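Probable ferredoxin-dependent nitrite reductase NirA (PDB 1ZJ8) probably reduces sulfite to sulfide with six electrons from ferredoxin, using siroheme and a [4Fe-4S] cluster, for the synthesis of sulfur-containing amino acids and cofactors. Local coordinates at residues S182-E191 with H342-N350; D137-Q145 with R385-V393. One frame throughout, in Å; residues are numbered along the deposited sequence.

Interaction 1: S182-E191 with H342-N350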
loop_
_atom_site.group_PDB
_atom_site.type_symbol
_atom_site.label_atom_id
_atom_site.label_comp_id
_atom_site.label_asym_id
_atom_site.label_seq_id
_atom_site.Cartn_x
_atom_site.Cartn_y
_atom_site.Cartn_z
ATOM N N SER A 182 4.212 6.544 10.304
ATOM C CA SER A 182 4.211 5.616 11.430
ATOM C C SER A 182 2.852 5.627 12.109
ATOM O O SER A 182 2.366 6.696 12.536
ATOM C CB SER A 182 5.251 5.991 12.481
ATOM O OG SER A 182 4.988 5.332 13.707
ATOM N N PRO A 183 2.232 4.447 12.220
ATOM C CA PRO A 183 1.031 4.269 13.019
ATOM C C PRO A 183 1.174 4.697 14.461
ATOM O O PRO A 183 0.167 4.755 15.153
ATOM C CB PRO A 183 0.823 2.745 12.992
ATOM C CG PRO A 183 1.448 2.296 11.784
ATOM C CD PRO A 183 2.628 3.198 11.559
ATOM N N LEU A 184 2.401 4.921 14.931
ATOM C CA LEU A 184 2.638 5.417 16.300
ATOM C C LEU A 184 3.399 6.726 16.303
ATOM O O LEU A 184 4.145 7.017 17.237
ATOM C CB LEU A 184 3.385 4.370 17.133
ATOM C CG LEU A 184 2.390 3.467 17.851
ATOM C CD1 LEU A 184 2.037 2.255 16.986
ATOM C CD2 LEU A 184 2.951 3.056 19.183
ATOM N N ALA A 185 3.200 7.520 15.261
ATOM C CA ALA A 185 3.856 8.805 15.164
ATOM C C ALA A 185 3.468 9.674 16.376
ATOM O O ALA A 185 2.277 9.882 16.642
ATOM C CB ALA A 185 3.482 9.467 13.873
ATOM N N GLY A 186 4.468 10.131 17.130
ATOM C CA GLY A 186 4.241 10.956 18.315
ATOM C C GLY A 186 4.007 10.236 19.632
ATOM O O GLY A 186 3.881 10.883 20.680
ATOM N N GLU A 187 3.929 8.907 19.596
ATOM C CA GLU A 187 3.756 8.141 20.833
ATOM C C GLU A 187 4.710 6.955 21.034
ATOM O O GLU A 187 4.802 6.436 22.163
ATOM C CB GLU A 187 2.309 7.672 20.970
ATOM C CG GLU A 187 1.266 8.818 20.924
ATOM C CD GLU A 187 1.357 9.803 22.102
ATOM O OE1 GLU A 187 2.088 9.491 23.077
ATOM O OE2 GLU A 187 0.677 10.864 22.055
ATOM N N SER A 188 5.427 6.536 19.987
ATOM C CA SER A 188 6.363 5.422 20.114
ATOM C C SER A 188 7.505 5.763 21.044
ATOM O O SER A 188 8.059 6.861 20.989
ATOM C CB SER A 188 6.923 4.973 18.752
ATOM O OG SER A 188 7.818 3.867 18.883
ATOM N N LEU A 189 7.854 4.807 21.896
ATOM C CA LEU A 189 9.024 4.938 22.747
ATOM C C LEU A 189 10.331 4.902 21.934
ATOM O O LEU A 189 11.379 5.338 22.420
ATOM C CB LEU A 189 9.062 3.837 23.816
ATOM C CG LEU A 189 8.002 3.898 24.927
ATOM C CD1 LEU A 189 8.148 2.732 25.875
ATOM C CD2 LEU A 189 8.060 5.219 25.698
ATOM N N ASP A 190 10.275 4.415 20.698
ATOM C CA ASP A 190 11.488 4.225 19.910
ATOM C C ASP A 190 11.600 5.102 18.667
ATOM O O ASP A 190 12.532 4.963 17.898
ATOM C CB ASP A 190 11.571 2.756 19.532
ATOM C CG ASP A 190 11.327 1.849 20.727
ATOM O OD1 ASP A 190 11.485 2.338 21.868
ATOM O OD2 ASP A 190 10.964 0.666 20.550
ATOM N N GLU A 191 10.673 6.021 18.472
ATOM C CA GLU A 191 10.738 6.881 17.299
ATOM C C GLU A 191 11.877 7.890 17.477
ATOM O O GLU A 191 12.033 8.486 18.542
ATOM C CB GLU A 191 9.383 7.580 17.030
ATOM C CG GLU A 191 8.713 8.217 18.268
ATOM C CD GLU A 191 7.590 9.199 17.936
ATOM O OE1 GLU A 191 6.607 8.777 17.270
ATOM O OE2 GLU A 191 7.684 10.391 18.357
ATOM N N HIS A 342 3.474 -3.239 14.463
ATOM C CA HIS A 342 2.733 -2.680 15.594
ATOM C C HIS A 342 1.539 -3.488 16.051
ATOM O O HIS A 342 0.664 -2.961 16.686
ATOM C CB HIS A 342 2.282 -1.256 15.281
ATOM C CG HIS A 342 3.413 -0.330 14.991
ATOM N ND1 HIS A 342 4.348 0.014 15.944
ATOM C CD2 HIS A 342 3.770 0.312 13.858
ATOM C CE1 HIS A 342 5.231 0.831 15.407
ATOM N NE2 HIS A 342 4.911 1.017 14.139
ATOM N N VAL A 343 1.510 -4.771 15.776
ATOM C CA VAL A 343 0.431 -5.610 16.266
ATOM C C VAL A 343 0.623 -5.993 17.755
ATOM O O VAL A 343 1.731 -6.301 18.183
ATOM C CB VAL A 343 0.268 -6.844 15.352
ATOM C CG1 VAL A 343 -0.361 -8.012 16.085
ATOM C CG2 VAL A 343 -0.559 -6.464 14.109
ATOM N N GLY A 344 -0.460 -5.971 18.537
ATOM C CA GLY A 344 -0.384 -6.286 19.968
ATOM C C GLY A 344 -0.384 -5.014 20.788
ATOM O O GLY A 344 -0.689 -3.932 20.254
ATOM N N VAL A 345 -0.038 -5.122 22.072
ATOM C CA VAL A 345 -0.127 -3.991 23.004
ATOM C C VAL A 345 1.250 -3.416 23.229
ATOM O O VAL A 345 2.206 -4.173 23.399
ATOM C CB VAL A 345 -0.707 -4.403 24.378
ATOM C CG1 VAL A 345 -0.937 -3.177 25.234
ATOM C CG2 VAL A 345 -1.990 -5.167 24.224
ATOM N N GLN A 346 1.359 -2.088 23.227
ATOM C CA GLN A 346 2.627 -1.421 23.571
ATOM C C GLN A 346 2.414 -0.145 24.382
ATOM O O GLN A 346 1.363 0.474 24.301
ATOM C CB GLN A 346 3.498 -1.162 22.335
ATOM C CG GLN A 346 2.981 -0.132 21.382
ATOM C CD GLN A 346 3.977 0.165 20.289
ATOM O OE1 GLN A 346 4.977 0.850 20.529
ATOM N NE2 GLN A 346 3.714 -0.333 19.075
ATOM N N ARG A 347 3.430 0.213 25.166
ATOM C CA ARG A 347 3.399 1.374 26.028
ATOM C C ARG A 347 3.805 2.623 25.233
ATOM O O ARG A 347 4.674 2.579 24.348
ATOM C CB ARG A 347 4.337 1.164 27.220
ATOM C CG ARG A 347 4.362 2.292 28.253
ATOM C CD ARG A 347 3.050 2.453 29.028
ATOM N NE ARG A 347 2.768 1.271 29.843
ATOM C CZ ARG A 347 1.613 1.008 30.461
ATOM N NH1 ARG A 347 0.586 1.849 30.406
ATOM N NH2 ARG A 347 1.481 -0.115 31.153
ATOM N N LEU A 348 3.173 3.740 25.591
ATOM C CA LEU A 348 3.300 4.987 24.863
ATOM C C LEU A 348 3.908 6.093 25.713
ATOM O O LEU A 348 3.818 6.055 26.947
ATOM C CB LEU A 348 1.917 5.389 24.383
ATOM C CG LEU A 348 1.297 4.322 23.485
ATOM C CD1 LEU A 348 -0.040 4.820 22.959
ATOM C CD2 LEU A 348 2.224 3.989 22.345
ATOM N N LYS A 349 4.526 7.066 25.033
ATOM C CA LYS A 349 5.024 8.272 25.681
ATOM C C LYS A 349 3.939 8.935 26.534
ATOM O O LYS A 349 4.275 9.528 27.536
ATOM C CB LYS A 349 5.567 9.254 24.641
ATOM C CG LYS A 349 6.885 8.847 23.967
ATOM C CD LYS A 349 7.121 9.608 22.610
ATOM C CE LYS A 349 7.409 11.139 22.787
ATOM N NZ LYS A 349 6.243 11.945 23.292
ATOM N N ASN A 350 2.665 8.864 26.112
ATOM C CA ASN A 350 1.492 9.257 26.929
ATOM C C ASN A 350 1.535 8.678 28.339
ATOM O O ASN A 350 0.995 9.244 29.290
ATOM C CB ASN A 350 0.187 8.691 26.323
ATOM C CG ASN A 350 -0.369 9.532 25.217
ATOM O OD1 ASN A 350 -0.109 10.735 25.138
ATOM N ND2 ASN A 350 -1.159 8.911 24.350
HETATM O O HOH W 1 7.025 1.395 18.192
#
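The loop that follows strand 176-181 packs on the edge strand 344-347 through Leu184, whose two methyls part over His342 and Gln346. CD1 lies over one face of the imidazole, 3.6 Å from the ring centroid in a CH-pi contact, while Pro183 CG comes to His342 CD2 at 3.7 Å. Histidine suits the place because its face can take a methyl while both ring nitrogens keep hydrogen-bond partners: NE2 bonds to Asp228, and ND1 accepts from Gln346 NE2 at 3.2 Å. Leu184 CD2 rests on the same Gln346 amide and meets Leu348 CD2 at 3.4 Å. Strand 344-347 is an outermost strand of its antiparallel sheet, beside strand 353-357, so the loop closes against a sheet margin. Just past the strand, Lys349 N gives Glu187 O a nearly straight bond of 3.0 Å (170°). Asn350 N reaches Glu187 OE1 at 3.2 Å, a more bent bond. Glu187 can receive it because its chain folds at chi2 (-65°), bringing the carboxylate round to the Asn350 backbone N; OE2 pairs with Arg383. Through one water, Ser188 OG, 2.7 Å from it, is linked to Gln346 OE1.

Interaction 2: D137-Q145 with R385-V393. With SRM (siroheme), chain E.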
loop_
_atom_site.group_PDB
_atom_site.type_symbol
_atom_site.label_atom_id
_atom_site.label_comp_id
_atom_site.label_asym_id
_atom_site.label_seq_id
_atom_site.Cartn_x
_atom_site.Cartn_y
_atom_site.Cartn_z
ATOM N N ASP A 137 -12.322 -2.324 3.058
ATOM C CA ASP A 137 -11.059 -3.067 3.142
ATOM C C ASP A 137 -9.886 -2.114 3.364
ATOM O O ASP A 137 -9.741 -1.133 2.625
ATOM C CB ASP A 137 -10.830 -3.890 1.876
ATOM C CG ASP A 137 -11.924 -4.930 1.643
ATOM O OD1 ASP A 137 -12.484 -5.439 2.652
ATOM O OD2 ASP A 137 -12.229 -5.233 0.450
ATOM N N ILE A 138 -9.072 -2.391 4.389
ATOM C CA ILE A 138 -7.952 -1.523 4.735
ATOM C C ILE A 138 -6.849 -1.904 3.830
ATOM O O ILE A 138 -6.400 -3.035 3.859
ATOM C CB ILE A 138 -7.399 -1.690 6.176
ATOM C CG1 ILE A 138 -8.270 -0.965 7.189
ATOM C CG2 ILE A 138 -5.989 -1.099 6.306
ATOM C CD1 ILE A 138 -9.406 -1.834 7.677
ATOM N N SER A 139 -6.387 -0.933 3.062
ATOM C CA SER A 139 -5.324 -1.123 2.119
ATOM C C SER A 139 -3.967 -1.121 2.854
ATOM O O SER A 139 -3.871 -0.693 4.012
ATOM C CB SER A 139 -5.423 0.022 1.123
ATOM O OG SER A 139 -4.780 1.192 1.612
ATOM N N ASP A 140 -2.920 -1.597 2.180
ATOM C CA ASP A 140 -1.577 -1.604 2.747
ATOM C C ASP A 140 -0.814 -0.279 2.505
ATOM O O ASP A 140 0.409 -0.251 2.558
ATOM C CB ASP A 140 -0.819 -2.802 2.190
ATOM C CG ASP A 140 -0.492 -2.648 0.728
ATOM O OD1 ASP A 140 -0.733 -1.551 0.216
ATOM O OD2 ASP A 140 0.024 -3.604 0.097
ATOM N N ARG A 141 -1.542 0.802 2.212
ATOM C CA ARG A 141 -1.003 2.169 2.234
ATOM C C ARG A 141 -1.858 3.040 3.160
ATOM O O ARG A 141 -1.943 4.238 2.966
ATOM C CB ARG A 141 -1.005 2.812 0.836
ATOM C CG ARG A 141 0.062 2.354 -0.145
ATOM C CD ARG A 141 0.223 3.360 -1.288
ATOM N NE ARG A 141 1.022 4.547 -0.917
ATOM C CZ ARG A 141 2.357 4.557 -0.768
ATOM N NH1 ARG A 141 3.071 3.456 -0.960
ATOM N NH2 ARG A 141 2.988 5.675 -0.437
ATOM N N GLN A 142 -2.513 2.416 4.140
ATOM C CA GLN A 142 -3.233 3.098 5.247
ATOM C C GLN A 142 -4.571 3.744 4.834
ATOM O O GLN A 142 -5.157 4.492 5.615
ATOM C CB GLN A 142 -2.323 4.092 5.990
ATOM C CG GLN A 142 -0.975 3.497 6.418
ATOM C CD GLN A 142 -0.090 4.488 7.195
ATOM O OE1 GLN A 142 0.840 5.099 6.631
ATOM N NE2 GLN A 142 -0.367 4.633 8.501
ATOM N N ASN A 143 -5.063 3.405 3.639
ATOM C CA ASN A 143 -6.408 3.793 3.182
ATOM C C ASN A 143 -7.518 2.737 3.440
ATOM O O ASN A 143 -7.252 1.572 3.746
ATOM C CB ASN A 143 -6.358 4.093 1.682
ATOM C CG ASN A 143 -5.489 5.296 1.357
ATOM O OD1 ASN A 143 -5.356 6.208 2.179
ATOM N ND2 ASN A 143 -4.897 5.308 0.153
ATOM N N VAL A 144 -8.765 3.176 3.328
ATOM C CA VAL A 144 -9.879 2.264 3.149
ATOM C C VAL A 144 -10.376 2.405 1.745
ATOM O O VAL A 144 -10.296 3.482 1.161
ATOM C CB VAL A 144 -11.073 2.545 4.050
ATOM C CG1 VAL A 144 -10.794 2.056 5.435
ATOM C CG2 VAL A 144 -11.407 4.010 4.053
ATOM N N GLN A 145 -10.898 1.304 1.223
ATOM C CA GLN A 145 -11.520 1.278 -0.076
ATOM C C GLN A 145 -12.907 0.715 0.030
ATOM O O GLN A 145 -13.128 -0.294 0.733
ATOM C CB GLN A 145 -10.726 0.396 -1.019
ATOM C CG GLN A 145 -9.404 0.962 -1.401
ATOM C CD GLN A 145 -8.810 0.246 -2.581
ATOM O OE1 GLN A 145 -7.941 0.773 -3.242
ATOM N NE2 GLN A 145 -9.283 -0.964 -2.860
ATOM N N ARG A 385 -5.196 4.527 13.897
ATOM C CA ARG A 385 -4.379 4.584 12.696
ATOM C C ARG A 385 -4.525 3.306 11.871
ATOM O O ARG A 385 -4.516 2.198 12.436
ATOM C CB ARG A 385 -2.901 4.729 13.082
ATOM C CG ARG A 385 -2.423 6.161 13.360
ATOM C CD ARG A 385 -2.530 6.519 14.825
ATOM N NE ARG A 385 -2.461 7.963 15.056
ATOM C CZ ARG A 385 -1.339 8.662 15.238
ATOM N NH1 ARG A 385 -0.144 8.091 15.225
ATOM N NH2 ARG A 385 -1.423 9.959 15.466
ATOM N N PHE A 386 -4.619 3.437 10.550
ATOM C CA PHE A 386 -4.452 2.278 9.683
ATOM C C PHE A 386 -2.959 2.044 9.413
ATOM O O PHE A 386 -2.179 2.984 9.494
ATOM C CB PHE A 386 -5.194 2.473 8.346
ATOM C CG PHE A 386 -6.708 2.643 8.471
ATOM C CD1 PHE A 386 -7.455 1.865 9.360
ATOM C CD2 PHE A 386 -7.382 3.551 7.657
ATOM C CE1 PHE A 386 -8.851 2.023 9.473
ATOM C CE2 PHE A 386 -8.760 3.707 7.755
ATOM C CZ PHE A 386 -9.501 2.937 8.669
ATOM N N THR A 387 -2.592 0.813 9.049
ATOM C CA THR A 387 -1.185 0.339 8.991
ATOM C C THR A 387 -0.759 0.077 7.552
ATOM O O THR A 387 -1.568 -0.295 6.721
ATOM C CB THR A 387 -1.035 -0.986 9.811
ATOM O OG1 THR A 387 -1.459 -0.741 11.154
ATOM C CG2 THR A 387 0.394 -1.548 9.875
ATOM N N PRO A 388 0.513 0.318 7.219
ATOM C CA PRO A 388 0.951 -0.167 5.902
ATOM C C PRO A 388 1.034 -1.691 5.743
ATOM O O PRO A 388 1.565 -2.158 4.741
ATOM C CB PRO A 388 2.326 0.500 5.716
ATOM C CG PRO A 388 2.374 1.616 6.770
ATOM C CD PRO A 388 1.554 1.119 7.903
ATOM N N TYR A 389 0.479 -2.454 6.679
ATOM C CA TYR A 389 0.420 -3.918 6.574
ATOM C C TYR A 389 -1.015 -4.405 6.721
ATOM O O TYR A 389 -1.255 -5.557 7.119
ATOM C CB TYR A 389 1.374 -4.549 7.584
ATOM C CG TYR A 389 2.811 -4.302 7.166
ATOM C CD1 TYR A 389 3.507 -3.185 7.626
ATOM C CD2 TYR A 389 3.451 -5.148 6.244
ATOM C CE1 TYR A 389 4.799 -2.936 7.209
ATOM C CE2 TYR A 389 4.743 -4.906 5.831
ATOM C CZ TYR A 389 5.412 -3.803 6.316
ATOM O OH TYR A 389 6.702 -3.543 5.909
ATOM N N GLN A 390 -1.944 -3.499 6.373
ATOM C CA GLN A 390 -3.386 -3.738 6.321
ATOM C C GLN A 390 -3.978 -4.059 7.696
ATOM O O GLN A 390 -4.849 -4.935 7.831
ATOM C CB GLN A 390 -3.738 -4.857 5.341
ATOM C CG GLN A 390 -3.079 -4.784 4.001
ATOM C CD GLN A 390 -3.268 -6.073 3.229
ATOM O OE1 GLN A 390 -3.131 -7.169 3.790
ATOM N NE2 GLN A 390 -3.595 -5.959 1.944
ATOM N N LYS A 391 -3.498 -3.341 8.705
ATOM C CA LYS A 391 -3.898 -3.554 10.090
ATOM C C LYS A 391 -4.399 -2.251 10.675
ATOM O O LYS A 391 -4.349 -1.209 10.018
ATOM C CB LYS A 391 -2.724 -4.130 10.885
ATOM C CG LYS A 391 -2.506 -5.654 10.617
ATOM C CD LYS A 391 -1.179 -5.999 9.960
ATOM C CE LYS A 391 -1.060 -7.494 9.559
ATOM N NZ LYS A 391 -1.538 -7.893 8.204
ATOM N N LEU A 392 -4.930 -2.292 11.889
ATOM C CA LEU A 392 -5.275 -1.037 12.564
ATOM C C LEU A 392 -4.853 -1.002 14.015
ATOM O O LEU A 392 -4.928 -2.007 14.713
ATOM C CB LEU A 392 -6.767 -0.693 12.433
ATOM C CG LEU A 392 -7.789 -1.766 12.081
ATOM C CD1 LEU A 392 -9.220 -1.193 12.193
ATOM C CD2 LEU A 392 -7.572 -2.303 10.682
ATOM N N VAL A 393 -4.428 0.180 14.454
ATOM C CA VAL A 393 -4.063 0.375 15.848
ATOM C C VAL A 393 -4.776 1.570 16.474
ATOM O O VAL A 393 -4.882 2.630 15.863
ATOM C CB VAL A 393 -2.511 0.396 16.043
ATOM C CG1 VAL A 393 -1.789 0.468 14.713
ATOM C CG2 VAL A 393 -2.065 1.492 16.996
HETATM FE FE SRM E . -2.117 -0.890 -6.485
HETATM C CHA SRM E . -3.353 -0.836 -9.670
HETATM C CHB SRM E . -4.932 -2.371 -5.435
HETATM C CHC SRM E . -0.954 -0.896 -3.446
HETATM C CHD SRM E . 1.043 -1.546 -7.718
HETATM N NA SRM E . -3.878 -1.305 -7.337
HETATM C C1A SRM E . -4.255 -1.101 -8.618
HETATM C C2A SRM E . -5.735 -1.184 -8.834
HETATM C CMA SRM E . -6.321 0.194 -8.832
HETATM C CDA SRM E . -6.102 -2.005 -10.039
HETATM C CEA SRM E . -6.538 -1.322 -11.296
HETATM O O3A SRM E . -5.742 -0.574 -11.872
HETATM O O4A SRM E . -7.678 -1.494 -11.754
HETATM C C3A SRM E . -6.139 -1.945 -7.617
HETATM C CAA SRM E . -7.427 -1.503 -7.009
HETATM C CBA SRM E . -8.450 -2.369 -7.693
HETATM C CCA SRM E . -9.602 -2.654 -6.785
HETATM O O1A SRM E . -9.376 -2.894 -5.579
HETATM O O2A SRM E . -10.762 -2.620 -7.263
HETATM C C4A SRM E . -4.939 -1.859 -6.738
HETATM N NB SRM E . -2.892 -1.388 -4.748
HETATM C C1B SRM E . -4.065 -1.941 -4.433
HETATM C C2B SRM E . -4.354 -2.030 -2.961
HETATM C CMB SRM E . -5.779 -1.735 -2.588
HETATM C CDB SRM E . -4.038 -3.424 -2.531
HETATM C CEB SRM E . -4.252 -3.785 -1.105
HETATM O O3B SRM E . -5.136 -4.592 -0.742
HETATM O O4B SRM E . -3.517 -3.241 -0.281
HETATM C C3B SRM E . -3.322 -1.047 -2.450
HETATM C CAB SRM E . -3.870 0.356 -2.445
HETATM C CBB SRM E . -3.170 1.227 -1.446
HETATM C CCB SRM E . -3.578 2.660 -1.631
HETATM O O1B SRM E . -4.384 3.189 -0.869
HETATM O O2B SRM E . -3.096 3.348 -2.526
HETATM C C4B SRM E . -2.330 -1.094 -3.580
HETATM N NC SRM E . -0.376 -1.279 -5.742
HETATM C C1C SRM E . -0.022 -1.055 -4.461
HETATM C C2C SRM E . 1.300 -1.374 -4.184
HETATM C CDC SRM E . 1.991 -1.516 -2.870
HETATM C CEC SRM E . 2.593 -0.351 -2.186
HETATM O O3C SRM E . 2.373 0.807 -2.609
HETATM O O4C SRM E . 3.312 -0.613 -1.211
HETATM C C3C SRM E . 1.823 -1.605 -5.421
HETATM C CAC SRM E . 3.267 -1.967 -5.541
HETATM C CBC SRM E . 4.340 -0.935 -5.265
HETATM C CCC SRM E . 4.489 -0.047 -6.488
HETATM O O1C SRM E . 3.587 0.779 -6.793
HETATM O O2C SRM E . 5.531 -0.200 -7.176
HETATM C C4C SRM E . 0.819 -1.478 -6.347
HETATM N ND SRM E . -1.268 -0.801 -8.320
HETATM C C1D SRM E . -0.042 -1.286 -8.574
HETATM C C2D SRM E . 0.066 -1.553 -9.952
HETATM C CAD SRM E . 1.387 -1.496 -10.697
HETATM C CBD SRM E . 1.792 -0.207 -11.342
HETATM C CCD SRM E . 3.129 0.002 -11.992
HETATM O O1D SRM E . 3.889 0.843 -11.462
HETATM O O2D SRM E . 3.467 -0.644 -13.020
HETATM C C3D SRM E . -1.151 -1.207 -10.516
HETATM C CDD SRM E . -1.373 -0.893 -11.970
HETATM C CED SRM E . -0.970 0.422 -12.600
HETATM O O3D SRM E . -0.654 1.393 -11.912
HETATM O O4D SRM E . -0.944 0.561 -13.831
HETATM C C4D SRM E . -1.965 -0.741 -9.495
#
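Ile138 CG1 sits over one face of the Phe386 ring, 4.0 Å from its centroid. Its chi1 of -79° sets CG1 anti to the carbonyl carbon, over the ring, and chi2 of 87° turns CD1 to Leu392 CD2, 3.6 Å away. Val144 CG1 approaches Phe386 CE2 obliquely at 3.5 Å, and Gln142 O lies at the ring edge, in plane. Phenylalanine suits this buried spot: its flat ring offers Ile138 a face and brings no polar atom of its own that would need a partner.

The two segments are the ends of two beta-hairpins, one from each ferredoxin-like half domain. Between polar groups, one hydrogen bond joins the hairpins directly: Gln142 NE2 to Phe386 O, 2.6 Å and almost straight (167°). The donor keeps the acceptor in its own amide plane, and the extended glutamine runs alongside Pro388, its OE1 held by Gly181 N. The carbonyl oxygens of Asp140 and Pro388 come close as two acceptors, and Arg480 donates to both, which would offset their repulsion.

The two half domains are related repeats, yet here the 137-145 hairpin supplies most of the cofactor contacts. Asp140 N donates to siroheme O4B at 3.0 Å, and Arg141 NH1 to O3C at 3.2 Å, with that oxygen at the edge of the guanidinium, near its plane. Asn143 ND2 donates to siroheme O1B, although the modelled distance is too short to be trusted. Amides and a guanidinium suit the acidic side chains of the macrocycle. From the second hairpin, Gln390 packs CG against Asp140 CB at 3.5 Å, while its NE2 bonds to Ala427 O.

Overall arrangement
The centres of the two contacts lie about 16 Å apart, and both segments of interaction 1 fall between the two segments of interaction 2 in sequence. They touch directly: Pro183 O lies 3.2 Å from Arg385 CD, and Pro183 CB is 3.9 Å from Val393 CG1. Both also reach one antiparallel sheet, interaction 1 through its edge strand 344-347 and interaction 2 through strands 384-386 and 392-397. Their relation to the cofactors differs. Ser139, Asp140, Arg141, Asn143, Gln145 and Gln390 belong to the siroheme pocket, with the Asp140 side chain about 9 Å from the iron-sulfur cluster, whereas the Pro183 side chain is about 13 Å from the siroheme and interaction 1 takes no part in the cofactor sites.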